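Local coordinates for protein 4-alpha-glucanotransferase (Corynebacterium glutamicum, PDB 5B68) that belongs to the amylomaltase family and combines a TIM-barrel domain with an N-terminal beta-sandwich domain, at residues Y185-T190 / G202-V207. Numbering follows the deposited sequence.
Sequences YSVRST and GNLASV
Val187 faces Leu204 and Ser189 faces Asn203, and both pairs are separated by the same 8.6 Å between CA atoms. Residues 185-190 belong to the loop that follows strand 177-182; residues 202-207 lie on helix 198-209, which leads to the adjacent parallel strand 215-218 of the barrel sheet.

In the apolar pair, Val187 CG1 and Leu204 CD2 come to 4.3 Å, a loose approach. CB of both residues points at the other segment, and the torsions carry the methyl groups outward from there: CG1 of Val187 lies opposite the backbone N (chi1 -172°), and Leu204 has chi1 -177° with CD2 its extended branch. Leu650 of helix 650-654 touches both. At the second pair, Ser189 CB lies 4.4 Å from Asn203 ND2, no more than a distant approach. Within the helix, Asn203 O accepts hydrogen bonds from Val207 N and, at 2.8 Å, from Ser206 OG, the latter 20° off the carbonyl plane; neither joins the two segments.

With 100 Å² buried and no hydrogen bond across, the contact is light, largely apolar packing of loop on helix within one beta-alpha-beta unit, while Ser189 OG is held by Asp200 OD1 and Arg249 NH2.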
# COMPACT_ATOMS: atom_id res chain seq x y z
N TYR A 185 -11.54 -7.07 8.56
CA TYR A 185 -12.80 -6.37 9.00
C TYR A 185 -14.02 -7.31 8.78
O TYR A 185 -15.03 -7.20 9.46
CB TYR A 185 -13.00 -5.06 8.17
CG TYR A 185 -12.90 -5.21 6.69
CD1 TYR A 185 -14.02 -5.65 5.95
CD2 TYR A 185 -11.71 -5.03 6.01
CE1 TYR A 185 -13.93 -5.86 4.62
CE2 TYR A 185 -11.60 -5.25 4.64
CZ TYR A 185 -12.74 -5.69 3.97
OH TYR A 185 -12.70 -5.95 2.65
N SER A 186 -13.91 -8.20 7.81
CA SER A 186 -15.01 -9.10 7.47
C SER A 186 -15.05 -10.40 8.24
O SER A 186 -16.02 -11.15 8.10
CB SER A 186 -15.01 -9.45 5.97
OG SER A 186 -13.98 -10.38 5.58
N VAL A 187 -14.01 -10.69 9.03
CA VAL A 187 -13.92 -11.95 9.75
C VAL A 187 -14.15 -11.71 11.23
O VAL A 187 -13.43 -10.98 11.86
CB VAL A 187 -12.54 -12.59 9.60
CG1 VAL A 187 -12.52 -13.98 10.19
CG2 VAL A 187 -12.12 -12.62 8.16
N ARG A 188 -15.14 -12.39 11.77
CA ARG A 188 -15.57 -12.16 13.11
C ARG A 188 -15.35 -13.38 13.99
O ARG A 188 -15.39 -14.50 13.54
CB ARG A 188 -17.06 -11.82 13.13
CG ARG A 188 -17.42 -10.41 12.67
CD ARG A 188 -17.56 -10.31 11.16
NE ARG A 188 -18.65 -11.12 10.64
CZ ARG A 188 -19.92 -10.75 10.58
NH1 ARG A 188 -20.30 -9.57 11.02
NH2 ARG A 188 -20.81 -11.57 10.08
N SER A 189 -15.07 -13.12 15.26
CA SER A 189 -15.11 -14.10 16.32
C SER A 189 -16.42 -13.92 17.07
O SER A 189 -17.20 -13.06 16.75
CB SER A 189 -13.94 -13.92 17.27
OG SER A 189 -14.05 -12.74 18.02
N THR A 190 -16.65 -14.73 18.08
CA THR A 190 -17.85 -14.57 18.90
C THR A 190 -17.87 -13.20 19.58
O THR A 190 -18.91 -12.62 19.75
CB THR A 190 -17.97 -15.66 19.95
OG1 THR A 190 -16.82 -15.63 20.78
CG2 THR A 190 -18.04 -16.98 19.30
N GLY A 202 -4.89 -11.50 15.44
CA GLY A 202 -3.97 -12.43 16.07
C GLY A 202 -4.52 -13.85 16.25
O GLY A 202 -3.81 -14.82 16.05
N ASN A 203 -5.82 -13.94 16.53
CA ASN A 203 -6.54 -15.20 16.72
C ASN A 203 -6.53 -15.96 15.39
O ASN A 203 -6.10 -17.11 15.36
CB ASN A 203 -7.99 -14.88 17.14
CG ASN A 203 -8.79 -16.13 17.58
OD1 ASN A 203 -8.28 -17.28 17.52
ND2 ASN A 203 -10.05 -15.91 17.95
N LEU A 204 -6.97 -15.30 14.32
CA LEU A 204 -7.00 -15.90 12.97
C LEU A 204 -5.59 -16.35 12.61
O LEU A 204 -5.43 -17.48 12.08
CB LEU A 204 -7.56 -14.98 11.94
CG LEU A 204 -7.72 -15.46 10.50
CD1 LEU A 204 -8.55 -16.71 10.44
CD2 LEU A 204 -8.23 -14.36 9.63
N ALA A 205 -4.57 -15.53 12.85
CA ALA A 205 -3.20 -15.94 12.48
C ALA A 205 -2.83 -17.21 13.18
O ALA A 205 -2.31 -18.16 12.53
CB ALA A 205 -2.15 -14.88 12.81
N SER A 206 -3.19 -17.28 14.47
CA SER A 206 -2.77 -18.45 15.27
C SER A 206 -3.51 -19.69 14.74
O SER A 206 -2.94 -20.77 14.70
CB SER A 206 -2.91 -18.25 16.78
OG SER A 206 -4.27 -18.24 17.10
N VAL A 207 -4.76 -19.54 14.31
CA VAL A 207 -5.54 -20.68 13.82
C VAL A 207 -5.00 -21.20 12.51
O VAL A 207 -4.76 -22.37 12.35
CB VAL A 207 -7.01 -20.28 13.62
CG1 VAL A 207 -7.78 -21.28 12.76
CG2 VAL A 207 -7.70 -20.08 14.94